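Local atomic coordinates of oligopeptide ABC transporter, periplasmic oligopeptide-binding protein, putative (Thermotoga maritima MSB8, PDB entry 5IPW), a protein that probably binds oligopeptides in the periplasm and passes them to an ABC transporter, as members of its solute-binding family generally do. Residues Asn344-Asp349 with Ile520-Trp525; Trp74-Leu79 with Asp229-Thr234; Ala498-Ser503 with Glu573-Ala578; Glu376-Gly381 with Trp454-Glu459. One frame throughout, in Å; residues are numbered along the deposited sequence.

Interaction 1: residues Asn344-Asp349 with Ile520-Trp525; sequences NYAHSD and IGWSGW
Tyr345 and Trp522 approach obliquely, with ring planes only 24° apart but the rings offset well beyond a stack. The centre of the tyrosine ring is 5.8 Å from that of the indole's six-membered ring, and contact falls to the CZ2-CH2 side of the indole against Tyr345 CB. Trp522 CG lies anti to its carbonyl carbon and beside its N (chi1 -64°), and the benzene end of the indole reaches the tyrosine. A second apolar contact is made by Ala346 CB, 3.8 Å from Gly521 CA and 4.2 Å from Trp522 CD1; a side chain on the glycine would collide with it. An alanine in place of Trp522 would probably open a gap beside the Tyr345 ring and take the indole away from Ala346 CB.

Each segment has its own polar bonds, and neither bonds the other. Asn344 OD1 accepts from Ala346 N at 3.2 Å, Asn344 O from His347 N, and Ile520 O takes both Ser523 N and Ser523 OG. Tyr345 OH is held by Trp587 O and Leu343 N, fixing the far end of the ring. Asn344-His347 forms a type I beta turn with an Asx turn inside it, linking strand 340-343 to helix 350-357 and packing on the residues that lead into helix 523-534.

Interaction 2: residues Trp74-Leu79 with Asp229-Thr234; sequences WGISKL and DFLENT
An Asx turn at Asp229 presents Phe230 and Leu231 to one side of helix 73-80, where they meet Ile76 and Ser77. Asp229 OD1 holds the turn by accepting two backbone N-H groups: Leu231 N lies 2.9 Å from Asp229 OD1, nearly in line with the C-O bond, while Glu232 N, also at 2.9 Å from Asp229 OD1, comes from above the carboxylate plane and extends the turn to an Asx motif. The same oxygen forms a salt bridge with Arg73, so the atom that caps the turn also ties it to the beginning of the helix.

Between the segments the meeting is apolar. Phe230 CG stands between its backbone N and carbonyl carbon (chi1 82°), which sends the ring out toward the helix. Its far end does the touching: Phe230 CZ is 3.6 Å from Ser77 CB, and Ile76 CG2 reaches the ring edge near its plane, 4.1 Å from Phe230 CE1. One face of the ring is covered from within its own segment, since Leu231 CB lies 4.1 Å above the ring centre. Leu231 then turns CD1 to Ile76 CG1 at 4.0 Å, the two side chains crossing at about a right angle. A serine in place of Phe230 would probably leave Ser77 CB and Ile76 CG2 without their apolar cover and strip Leu231 CB of the ring it packs on.

Farther in, Trp67 of strand 62-67 touches both Ile76 and Leu231, and His279 of strand 276-281 also packs on Ile76, so the helix and the loop after helix 220-227 meet beside the sheet containing these strands.

Interaction 3: residues Ala498-Ser503 with Glu573-Ala578; sequences AQPLSS and ELMAEA
Leu501 N donates to Gln499 OE1 at 3.3 Å, arriving in the carbonyl plane on a lone pair with an N-H...O angle of 152°. This bond folds the glutamine side chain back over the loop that follows strand 489-494, in the lobe of the periplasmic binding protein fold where helix 568-584 packs; Leu501 and its neighbour Pro500 then meet Met575 of that helix. The other end of the same amide is also held: Gln499 NE2 donates to Gly91 O, in the loop between strands 85-87 and 94-105 of a different sheet. The amide therefore spans from its own loop to another part of the fold, which fixes how its plane is turned. Ser502 OG adds a weak bond to Gln499 O.

Toward the helix the contact is purely apolar and buried. Met575 is the one helix residue that carries it, and it faces two side chains of the loop. Ile562 of helix 550-564 touches both Leu501 and Met575, lying against the two partners, while Leu390 packs against Pro500. The helix backbone next to the methionine is partly engaged as well, with Thr579 OG1 within bonding reach of both Met575 O and Ala576 O.

Met575 CG lies anti to the carbonyl carbon, beside the backbone N, and the chain then bends at both later torsions (chi2 -64°, chi3 -62°). The folded chain turns its sulfur and its methyl to different partners: Met575 SD lies 4.3 Å from Leu501 CD2, and Met575 CE ends 4.0 Å from Pro500 CG on the proline ring.

Interaction 4: residues Glu376-Gly381 with Trp454-Glu459; sequences EILFNG and WTMVKE
Met456 bridges two helices, touching Leu378 with its sulfur and Ile377 with its methyl. Met456 SD lies 3.5 Å from Leu378 CD1 and 3.8 Å from Leu378 CG, the two side chains sliding past each other in opposite directions. Ile377 and Met456 instead come tip to tip, CD1 of the isoleucine 3.4 Å from CE of the methionine. The methionine torsions explain the division: the chain is extended through chi2 (171°) and carries the sulfur straight across, and the bend at chi3 (43°) then turns CE aside to the isoleucine.

Ile377 and Leu378 stand next to each other on the last turn of helix 371-379, which widens to a pi-type turn before Asn380 leaves helical geometry with positive phi. Leu378 also rests on Asp452 and Val453, a turn earlier than Met456 on its helix. Behind Met456, Trp454 NE1 bonds Ser339 OG, and Lys458 NZ reaches Val468 O. The contact lies at the protein surface. Helix 448-462 is the connection of a beta-alpha-beta crossover between the adjacent parallel strands 440-445 and 467-472, and helix 371-379 packs against it, with Phe379 touching Ala338 and Val592 in neighbouring loops.

Interactions 1, 3 and 4 gather round one mixed sheet: strand 340-343 leads into interaction 1, strand 489-494 into the loop of interaction 3, and strands 440-445 and 467-472 flank the helix of interaction 4. Helix 550-564 touches both interaction 1 and interaction 3, Val552 meeting Trp522 and Ile562 meeting Leu501 and Met575; their centres are 24 Å apart and their segments alternate along the chain. Interaction 4 is nested within the loop closed by interaction 1, nearest atoms about 10 Å apart. Interaction 2 lies beside a different sheet across the chain's centre from interaction 1, 45 Å between centres; its nearest atoms come about 12 Å from interaction 3.

Interaction 1: residues Asn344-Asp349 with Ile520-Trp525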
loop_
_atom_site.group_PDB
_atom_site.type_symbol
_atom_site.label_atom_id
_atom_site.label_comp_id
_atom_site.label_asym_id
_atom_site.label_seq_id
_atom_site.Cartn_x
_atom_site.Cartn_y
_atom_site.Cartn_z
ATOM N N ASN A 344 15.106 14.114 19.679
ATOM C CA ASN A 344 15.928 13.020 20.164
ATOM C C ASN A 344 15.624 12.758 21.640
ATOM O O ASN A 344 16.159 13.422 22.521
ATOM C CB ASN A 344 17.410 13.338 19.934
ATOM C CG ASN A 344 18.312 12.149 20.197
ATOM O OD1 ASN A 344 17.895 11.153 20.788
ATOM N ND2 ASN A 344 19.561 12.252 19.763
ATOM N N TYR A 345 14.768 11.779 21.908
ATOM C CA TYR A 345 14.312 11.498 23.277
ATOM C C TYR A 345 15.288 10.619 24.055
ATOM O O TYR A 345 15.044 10.279 25.218
ATOM C CB TYR A 345 12.922 10.865 23.245
ATOM C CG TYR A 345 11.983 11.623 22.342
ATOM C CD1 TYR A 345 11.606 12.920 22.641
ATOM C CD2 TYR A 345 11.510 11.058 21.167
ATOM C CE1 TYR A 345 10.764 13.629 21.809
ATOM C CE2 TYR A 345 10.667 11.759 20.322
ATOM C CZ TYR A 345 10.297 13.042 20.649
ATOM O OH TYR A 345 9.466 13.741 19.816
ATOM N N ALA A 346 16.381 10.234 23.397
ATOM C CA ALA A 346 17.531 9.642 24.068
ATOM C C ALA A 346 18.756 10.562 23.952
ATOM O O ALA A 346 19.883 10.099 24.010
ATOM C CB ALA A 346 17.830 8.270 23.483
ATOM N N HIS A 347 18.524 11.866 23.821
ATOM C CA HIS A 347 19.604 12.841 23.643
ATOM C C HIS A 347 20.714 12.694 24.676
ATOM O O HIS A 347 20.441 12.518 25.861
ATOM C CB HIS A 347 19.068 14.269 23.732
ATOM C CG HIS A 347 19.849 15.248 22.921
ATOM N ND1 HIS A 347 21.144 15.595 23.228
ATOM C CD2 HIS A 347 19.527 15.943 21.805
ATOM C CE1 HIS A 347 21.585 16.470 22.341
ATOM N NE2 HIS A 347 20.624 16.696 21.464
ATOM N N SER A 348 21.961 12.797 24.225
ATOM C CA SER A 348 23.110 12.606 25.110
ATOM C C SER A 348 23.197 13.700 26.175
ATOM O O SER A 348 23.438 13.417 27.346
ATOM C CB SER A 348 24.397 12.536 24.295
ATOM O OG SER A 348 24.385 11.369 23.489
ATOM N N ASP A 349 23.027 14.943 25.743
ATOM C CA ASP A 349 22.798 16.084 26.629
ATOM C C ASP A 349 21.572 15.896 27.544
ATOM O O ASP A 349 20.432 16.029 27.119
ATOM C CB ASP A 349 22.654 17.357 25.786
ATOM C CG ASP A 349 22.485 18.608 26.625
ATOM O OD1 ASP A 349 22.125 18.500 27.818
ATOM O OD2 ASP A 349 22.705 19.712 26.081
ATOM N N ILE A 520 14.527 5.667 17.812
ATOM C CA ILE A 520 15.738 4.965 17.388
ATOM C C ILE A 520 16.753 4.828 18.529
ATOM O O ILE A 520 17.340 3.764 18.708
ATOM C CB ILE A 520 16.361 5.599 16.117
ATOM C CG1 ILE A 520 17.413 4.666 15.524
ATOM C CG2 ILE A 520 16.961 6.966 16.390
ATOM C CD1 ILE A 520 17.836 5.065 14.129
ATOM N N GLY A 521 16.921 5.886 19.318
ATOM C CA GLY A 521 17.758 5.839 20.515
ATOM C C GLY A 521 17.330 4.805 21.553
ATOM O O GLY A 521 18.165 4.298 22.295
ATOM N N TRP A 522 16.039 4.482 21.609
ATOM C CA TRP A 522 15.533 3.460 22.536
ATOM C C TRP A 522 15.625 2.019 22.010
ATOM O O TRP A 522 15.217 1.083 22.705
ATOM C CB TRP A 522 14.082 3.774 22.932
ATOM C CG TRP A 522 13.926 5.052 23.701
ATOM C CD1 TRP A 522 14.780 5.547 24.642
ATOM C CD2 TRP A 522 12.837 5.984 23.621
ATOM N NE1 TRP A 522 14.304 6.736 25.135
ATOM C CE2 TRP A 522 13.109 7.024 24.532
ATOM C CE3 TRP A 522 11.655 6.038 22.872
ATOM C CZ2 TRP A 522 12.247 8.110 24.712
ATOM C CZ3 TRP A 522 10.798 7.128 23.047
ATOM C CH2 TRP A 522 11.102 8.147 23.956
ATOM N N SER A 523 16.173 1.835 20.806
ATOM C CA SER A 523 16.277 0.504 20.182
ATOM C C SER A 523 16.969 -0.543 21.050
ATOM O O SER A 523 16.664 -1.734 20.947
ATOM C CB SER A 523 17.012 0.600 18.844
ATOM O OG SER A 523 16.296 1.403 17.923
ATOM N N GLY A 524 17.916 -0.108 21.879
ATOM C CA GLY A 524 18.596 -1.010 22.805
ATOM C C GLY A 524 17.606 -1.629 23.774
ATOM O O GLY A 524 17.454 -2.852 23.835
ATOM N N TRP A 525 16.911 -0.765 24.505
ATOM C CA TRP A 525 15.937 -1.187 25.510
ATOM C C TRP A 525 14.724 -1.897 24.916
ATOM O O TRP A 525 14.256 -2.892 25.473
ATOM C CB TRP A 525 15.481 0.023 26.332
ATOM C CG TRP A 525 16.520 0.474 27.304
ATOM C CD1 TRP A 525 17.452 1.456 27.121
ATOM C CD2 TRP A 525 16.746 -0.057 28.609
ATOM N NE1 TRP A 525 18.240 1.574 28.240
ATOM C CE2 TRP A 525 17.827 0.657 29.169
ATOM C CE3 TRP A 525 16.135 -1.064 29.365
ATOM C CZ2 TRP A 525 18.310 0.394 30.451
ATOM C CZ3 TRP A 525 16.615 -1.325 30.638
ATOM C CH2 TRP A 525 17.694 -0.598 31.168
#

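Interaction 2: residues Trp74-Leu79 with Asp229-Thr234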
loop_
_atom_site.group_PDB
_atom_site.type_symbol
_atom_site.label_atom_id
_atom_site.label_comp_id
_atom_site.label_asym_id
_atom_site.label_seq_id
_atom_site.Cartn_x
_atom_site.Cartn_y
_atom_site.Cartn_z
ATOM N N TRP A 74 5.140 -3.025 -13.151
ATOM C CA TRP A 74 4.191 -3.087 -12.033
ATOM C C TRP A 74 2.943 -2.237 -12.208
ATOM O O TRP A 74 1.964 -2.424 -11.492
ATOM C CB TRP A 74 4.887 -2.736 -10.727
ATOM C CG TRP A 74 6.002 -3.663 -10.473
ATOM C CD1 TRP A 74 7.327 -3.380 -10.553
ATOM C CD2 TRP A 74 5.903 -5.056 -10.162
ATOM N NE1 TRP A 74 8.067 -4.503 -10.283
ATOM C CE2 TRP A 74 7.217 -5.548 -10.041
ATOM C CE3 TRP A 74 4.831 -5.933 -9.956
ATOM C CZ2 TRP A 74 7.492 -6.878 -9.721
ATOM C CZ3 TRP A 74 5.104 -7.256 -9.641
ATOM C CH2 TRP A 74 6.425 -7.715 -9.525
ATOM N N GLY A 75 2.979 -1.309 -13.151
ATOM C CA GLY A 75 1.788 -0.574 -13.527
ATOM C C GLY A 75 0.772 -1.472 -14.196
ATOM O O GLY A 75 -0.428 -1.321 -13.988
ATOM N N ILE A 76 1.258 -2.401 -15.011
ATOM C CA ILE A 76 0.393 -3.375 -15.656
ATOM C C ILE A 76 -0.088 -4.356 -14.598
ATOM O O ILE A 76 -1.271 -4.621 -14.500
ATOM C CB ILE A 76 1.120 -4.167 -16.757
ATOM C CG1 ILE A 76 1.722 -3.234 -17.819
ATOM C CG2 ILE A 76 0.180 -5.174 -17.406
ATOM C CD1 ILE A 76 0.726 -2.383 -18.572
ATOM N N SER A 77 0.838 -4.879 -13.801
ATOM C CA SER A 77 0.486 -5.817 -12.737
ATOM C C SER A 77 -0.662 -5.308 -11.867
ATOM O O SER A 77 -1.583 -6.055 -11.567
ATOM C CB SER A 77 1.681 -6.118 -11.835
ATOM O OG SER A 77 1.284 -6.989 -10.786
ATOM N N LYS A 78 -0.608 -4.034 -11.492
ATOM C CA LYS A 78 -1.616 -3.447 -10.618
ATOM C C LYS A 78 -2.968 -3.181 -11.294
ATOM O O LYS A 78 -3.937 -2.864 -10.613
ATOM C CB LYS A 78 -1.072 -2.179 -9.979
ATOM C CG LYS A 78 -0.005 -2.482 -8.948
ATOM C CD LYS A 78 0.726 -1.233 -8.500
ATOM C CE LYS A 78 1.653 -1.530 -7.335
ATOM N NZ LYS A 78 2.592 -0.405 -7.063
ATOM N N LEU A 79 -3.034 -3.306 -12.618
ATOM C CA LEU A 79 -4.319 -3.355 -13.325
ATOM C C LEU A 79 -4.901 -4.754 -13.327
ATOM O O LEU A 79 -6.115 -4.928 -13.358
ATOM C CB LEU A 79 -4.163 -2.927 -14.786
ATOM C CG LEU A 79 -3.762 -1.482 -15.046
ATOM C CD1 LEU A 79 -3.826 -1.208 -16.541
ATOM C CD2 LEU A 79 -4.660 -0.521 -14.285
ATOM N N ASP A 229 6.472 -15.403 -16.853
ATOM C CA ASP A 229 6.511 -13.942 -16.901
ATOM C C ASP A 229 5.178 -13.423 -17.434
ATOM O O ASP A 229 4.903 -13.528 -18.632
ATOM C CB ASP A 229 7.659 -13.491 -17.818
ATOM C CG ASP A 229 7.909 -11.996 -17.764
ATOM O OD1 ASP A 229 6.940 -11.213 -17.758
ATOM O OD2 ASP A 229 9.086 -11.591 -17.743
ATOM N N PHE A 230 4.368 -12.844 -16.548
ATOM C CA PHE A 230 3.024 -12.378 -16.911
ATOM C C PHE A 230 3.016 -11.261 -17.955
ATOM O O PHE A 230 2.024 -11.060 -18.643
ATOM C CB PHE A 230 2.269 -11.892 -15.674
ATOM C CG PHE A 230 2.615 -10.493 -15.274
ATOM C CD1 PHE A 230 1.907 -9.414 -15.800
ATOM C CD2 PHE A 230 3.655 -10.243 -14.391
ATOM C CE1 PHE A 230 2.220 -8.115 -15.435
ATOM C CE2 PHE A 230 3.978 -8.944 -14.027
ATOM C CZ PHE A 230 3.260 -7.879 -14.551
ATOM N N LEU A 231 4.115 -10.521 -18.033
ATOM C CA LEU A 231 4.243 -9.372 -18.917
ATOM C C LEU A 231 4.723 -9.801 -20.294
ATOM O O LEU A 231 4.171 -9.385 -21.305
ATOM C CB LEU A 231 5.239 -8.386 -18.301
ATOM C CG LEU A 231 5.468 -7.012 -18.939
ATOM C CD1 LEU A 231 4.244 -6.124 -18.776
ATOM C CD2 LEU A 231 6.673 -6.343 -18.300
ATOM N N GLU A 232 5.746 -10.650 -20.318
ATOM C CA GLU A 232 6.445 -11.029 -21.555
ATOM C C GLU A 232 5.787 -12.205 -22.273
ATOM O O GLU A 232 5.722 -12.223 -23.504
ATOM C CB GLU A 232 7.908 -11.403 -21.255
ATOM C CG GLU A 232 8.741 -10.333 -20.552
ATOM C CD GLU A 232 9.302 -9.275 -21.490
ATOM O OE1 GLU A 232 9.931 -8.315 -20.979
ATOM O OE2 GLU A 232 9.126 -9.398 -22.726
ATOM N N ASN A 233 5.315 -13.194 -21.511
ATOM C CA ASN A 233 4.854 -14.451 -22.103
ATOM C C ASN A 233 3.361 -14.485 -22.452
ATOM O O ASN A 233 2.510 -14.824 -21.635
ATOM C CB ASN A 233 5.213 -15.632 -21.214
ATOM C CG ASN A 233 4.897 -16.958 -21.869
ATOM O OD1 ASN A 233 4.618 -17.013 -23.067
ATOM N ND2 ASN A 233 4.918 -18.034 -21.085
ATOM N N THR A 234 3.085 -14.148 -23.702
ATOM C CA THR A 234 1.764 -14.247 -24.325
ATOM C C THR A 234 1.101 -15.636 -24.196
ATOM O O THR A 234 -0.122 -15.769 -24.338
ATOM C CB THR A 234 1.899 -13.805 -25.809
ATOM O OG1 THR A 234 1.642 -12.398 -25.891
ATOM C CG2 THR A 234 0.967 -14.553 -26.762
#

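Interaction 3: residues Ala498-Ser503 with Glu573-Ala578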
loop_
_atom_site.group_PDB
_atom_site.type_symbol
_atom_site.label_atom_id
_atom_site.label_comp_id
_atom_site.label_asym_id
_atom_site.label_seq_id
_atom_site.Cartn_x
_atom_site.Cartn_y
_atom_site.Cartn_z
ATOM N N ALA A 498 -2.048 4.436 5.781
ATOM C CA ALA A 498 -3.391 3.896 5.584
ATOM C C ALA A 498 -3.453 2.512 6.208
ATOM O O ALA A 498 -4.235 2.268 7.128
ATOM C CB ALA A 498 -3.732 3.829 4.107
ATOM N N GLN A 499 -2.616 1.608 5.703
ATOM C CA GLN A 499 -2.493 0.273 6.259
ATOM C C GLN A 499 -1.090 0.131 6.840
ATOM O O GLN A 499 -0.168 -0.328 6.158
ATOM C CB GLN A 499 -2.763 -0.784 5.191
ATOM C CG GLN A 499 -2.693 -2.211 5.710
ATOM C CD GLN A 499 -3.488 -2.397 6.981
ATOM O OE1 GLN A 499 -2.959 -2.248 8.079
ATOM N NE2 GLN A 499 -4.772 -2.685 6.842
ATOM N N PRO A 500 -0.919 0.537 8.108
ATOM C CA PRO A 500 0.393 0.526 8.748
ATOM C C PRO A 500 0.959 -0.865 8.958
ATOM O O PRO A 500 2.163 -1.027 8.906
ATOM C CB PRO A 500 0.132 1.164 10.119
ATOM C CG PRO A 500 -1.229 1.749 10.046
ATOM C CD PRO A 500 -1.971 0.916 9.064
ATOM N N LEU A 501 0.095 -1.854 9.176
ATOM C CA LEU A 501 0.526 -3.182 9.627
ATOM C C LEU A 501 1.395 -3.988 8.652
ATOM O O LEU A 501 2.022 -4.966 9.053
ATOM C CB LEU A 501 -0.690 -4.000 10.056
ATOM C CG LEU A 501 -1.342 -3.473 11.339
ATOM C CD1 LEU A 501 -2.788 -3.934 11.457
ATOM C CD2 LEU A 501 -0.544 -3.899 12.565
ATOM N N SER A 502 1.435 -3.581 7.388
ATOM C CA SER A 502 2.393 -4.134 6.428
ATOM C C SER A 502 3.772 -3.470 6.544
ATOM O O SER A 502 4.758 -3.990 6.019
ATOM C CB SER A 502 1.866 -3.955 5.004
ATOM O OG SER A 502 1.738 -2.579 4.678
ATOM N N SER A 503 3.815 -2.305 7.197
ATOM C CA SER A 503 5.055 -1.562 7.469
ATOM C C SER A 503 4.920 -0.873 8.829
ATOM O O SER A 503 4.870 0.355 8.918
ATOM C CB SER A 503 5.298 -0.521 6.375
ATOM O OG SER A 503 5.502 -1.138 5.113
ATOM N N GLU A 573 -9.835 -2.419 17.389
ATOM C CA GLU A 573 -9.846 -2.005 18.792
ATOM C C GLU A 573 -8.426 -1.834 19.341
ATOM O O GLU A 573 -8.172 -0.916 20.119
ATOM C CB GLU A 573 -10.614 -3.022 19.648
ATOM C CG GLU A 573 -12.112 -3.071 19.370
ATOM C CD GLU A 573 -12.790 -4.281 19.985
ATOM O OE1 GLU A 573 -12.154 -4.989 20.798
ATOM O OE2 GLU A 573 -13.968 -4.527 19.650
ATOM N N LEU A 574 -7.517 -2.726 18.946
ATOM C CA LEU A 574 -6.110 -2.648 19.365
ATOM C C LEU A 574 -5.370 -1.466 18.724
ATOM O O LEU A 574 -4.556 -0.809 19.377
ATOM C CB LEU A 574 -5.382 -3.962 19.066
ATOM C CG LEU A 574 -5.782 -5.149 19.956
ATOM C CD1 LEU A 574 -5.294 -6.463 19.359
ATOM C CD2 LEU A 574 -5.270 -4.996 21.382
ATOM N N MET A 575 -5.658 -1.194 17.453
ATOM C CA MET A 575 -5.091 -0.032 16.772
ATOM C C MET A 575 -5.612 1.270 17.357
ATOM O O MET A 575 -4.914 2.280 17.342
ATOM C CB MET A 575 -5.402 -0.074 15.276
ATOM C CG MET A 575 -4.604 -1.115 14.505
ATOM S SD MET A 575 -2.821 -0.829 14.492
ATOM C CE MET A 575 -2.689 0.750 13.654
ATOM N N ALA A 576 -6.845 1.244 17.856
ATOM C CA ALA A 576 -7.420 2.387 18.562
ATOM C C ALA A 576 -6.536 2.798 19.737
ATOM O O ALA A 576 -6.226 3.974 19.902
ATOM C CB ALA A 576 -8.826 2.060 19.048
ATOM N N GLU A 577 -6.118 1.814 20.529
ATOM C CA GLU A 577 -5.267 2.057 21.701
ATOM C C GLU A 577 -3.911 2.644 21.306
ATOM O O GLU A 577 -3.410 3.573 21.944
ATOM C CB GLU A 577 -5.020 0.762 22.471
ATOM C CG GLU A 577 -6.262 -0.067 22.738
ATOM C CD GLU A 577 -6.111 -0.943 23.956
ATOM O OE1 GLU A 577 -5.867 -0.392 25.047
ATOM O OE2 GLU A 577 -6.237 -2.179 23.825
ATOM N N ALA A 578 -3.318 2.079 20.259
ATOM C CA ALA A 578 -2.042 2.549 19.746
ATOM C C ALA A 578 -2.118 4.015 19.351
ATOM O O ALA A 578 -1.257 4.814 19.713
ATOM C CB ALA A 578 -1.629 1.711 18.549
#

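Interaction 4: residues Glu376-Gly381 with Trp454-Glu459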
loop_
_atom_site.group_PDB
_atom_site.type_symbol
_atom_site.label_atom_id
_atom_site.label_comp_id
_atom_site.label_asym_id
_atom_site.label_seq_id
_atom_site.Cartn_x
_atom_site.Cartn_y
_atom_site.Cartn_z
ATOM N N GLU A 376 -0.365 26.917 2.068
ATOM C CA GLU A 376 -0.551 27.936 1.028
ATOM C C GLU A 376 0.688 28.178 0.156
ATOM O O GLU A 376 0.584 28.210 -1.070
ATOM C CB GLU A 376 -0.997 29.281 1.631
ATOM C CG GLU A 376 -2.228 29.269 2.540
ATOM C CD GLU A 376 -3.435 28.555 1.953
ATOM O OE1 GLU A 376 -3.657 28.657 0.725
ATOM O OE2 GLU A 376 -4.173 27.904 2.728
ATOM N N ILE A 377 1.855 28.344 0.777
ATOM C CA ILE A 377 3.032 28.826 0.036
ATOM C C ILE A 377 3.793 27.701 -0.647
ATOM O O ILE A 377 4.079 27.780 -1.840
ATOM C CB ILE A 377 4.048 29.596 0.913
ATOM C CG1 ILE A 377 3.350 30.448 1.970
ATOM C CG2 ILE A 377 4.950 30.471 0.051
ATOM C CD1 ILE A 377 3.510 29.875 3.351
ATOM N N LEU A 378 4.136 26.670 0.119
ATOM C CA LEU A 378 5.002 25.595 -0.378
ATOM C C LEU A 378 4.240 24.574 -1.204
ATOM O O LEU A 378 4.744 24.058 -2.205
ATOM C CB LEU A 378 5.695 24.884 0.788
ATOM C CG LEU A 378 6.928 25.594 1.342
ATOM C CD1 LEU A 378 7.379 24.899 2.613
ATOM C CD2 LEU A 378 8.057 25.637 0.320
ATOM N N PHE A 379 3.024 24.287 -0.758
ATOM C CA PHE A 379 2.181 23.281 -1.373
ATOM C C PHE A 379 1.165 23.809 -2.398
ATOM O O PHE A 379 0.602 23.027 -3.168
ATOM C CB PHE A 379 1.445 22.537 -0.273
ATOM C CG PHE A 379 2.298 21.571 0.499
ATOM C CD1 PHE A 379 3.217 20.756 -0.148
ATOM C CD2 PHE A 379 2.142 21.440 1.874
ATOM C CE1 PHE A 379 3.985 19.858 0.563
ATOM C CE2 PHE A 379 2.908 20.542 2.588
ATOM C CZ PHE A 379 3.830 19.750 1.932
ATOM N N ASN A 380 0.913 25.116 -2.392
ATOM C CA ASN A 380 0.180 25.778 -3.484
ATOM C C ASN A 380 -1.334 25.475 -3.706
ATOM O O ASN A 380 -1.745 25.359 -4.856
ATOM C CB ASN A 380 0.941 25.496 -4.798
ATOM C CG ASN A 380 0.646 26.509 -5.886
ATOM O OD1 ASN A 380 -0.168 26.261 -6.773
ATOM N ND2 ASN A 380 1.313 27.653 -5.827
ATOM N N GLY A 381 -2.191 25.348 -2.689
ATOM C CA GLY A 381 -1.856 25.258 -1.284
ATOM C C GLY A 381 -1.963 23.823 -0.804
ATOM O O GLY A 381 -1.407 23.494 0.229
ATOM N N TRP A 454 10.842 23.554 7.137
ATOM C CA TRP A 454 11.233 23.839 8.513
ATOM C C TRP A 454 11.956 25.173 8.663
ATOM O O TRP A 454 11.971 25.744 9.757
ATOM C CB TRP A 454 12.032 22.663 9.071
ATOM C CG TRP A 454 11.160 21.459 9.163
ATOM C CD1 TRP A 454 10.982 20.498 8.207
ATOM C CD2 TRP A 454 10.287 21.115 10.244
ATOM N NE1 TRP A 454 10.073 19.568 8.640
ATOM C CE2 TRP A 454 9.631 19.922 9.887
ATOM C CE3 TRP A 454 10.006 21.695 11.486
ATOM C CZ2 TRP A 454 8.712 19.296 10.727
ATOM C CZ3 TRP A 454 9.092 21.069 12.325
ATOM C CH2 TRP A 454 8.454 19.887 11.940
ATOM N N THR A 455 12.516 25.680 7.566
ATOM C CA THR A 455 12.971 27.071 7.502
ATOM C C THR A 455 11.841 28.037 7.870
ATOM O O THR A 455 12.074 29.055 8.516
ATOM C CB THR A 455 13.499 27.428 6.103
ATOM O OG1 THR A 455 14.617 26.593 5.785
ATOM C CG2 THR A 455 13.939 28.893 6.033
ATOM N N MET A 456 10.619 27.718 7.461
ATOM C CA MET A 456 9.464 28.526 7.825
ATOM C C MET A 456 9.099 28.325 9.284
ATOM O O MET A 456 8.649 29.257 9.938
ATOM C CB MET A 456 8.266 28.190 6.944
ATOM C CG MET A 456 8.467 28.542 5.478
ATOM S SD MET A 456 7.168 27.902 4.402
ATOM C CE MET A 456 5.718 28.285 5.376
ATOM N N VAL A 457 9.289 27.108 9.787
ATOM C CA VAL A 457 9.016 26.784 11.200
ATOM C C VAL A 457 10.026 27.463 12.136
ATOM O O VAL A 457 9.736 27.687 13.316
ATOM C CB VAL A 457 9.007 25.252 11.446
ATOM C CG1 VAL A 457 8.761 24.922 12.916
ATOM C CG2 VAL A 457 7.944 24.579 10.583
ATOM N N LYS A 458 11.209 27.772 11.602
ATOM C CA LYS A 458 12.188 28.617 12.284
ATOM C C LYS A 458 11.500 29.869 12.827
ATOM O O LYS A 458 11.592 30.166 14.018
ATOM C CB LYS A 458 13.313 29.005 11.316
ATOM C CG LYS A 458 14.551 29.604 11.961
ATOM C CD LYS A 458 15.680 29.737 10.948
ATOM C CE LYS A 458 16.720 30.761 11.380
ATOM N NZ LYS A 458 17.210 30.535 12.768
ATOM N N GLU A 459 10.792 30.577 11.949
ATOM C CA GLU A 459 10.027 31.762 12.342
ATOM C C GLU A 459 8.949 31.456 13.371
ATOM O O GLU A 459 8.839 32.150 14.371
ATOM C CB GLU A 459 9.375 32.427 11.125
ATOM C CG GLU A 459 10.305 33.332 10.336
ATOM C CD GLU A 459 10.734 34.562 11.118
ATOM O OE1 GLU A 459 9.860 35.262 11.680
ATOM O OE2 GLU A 459 11.954 34.830 11.165
#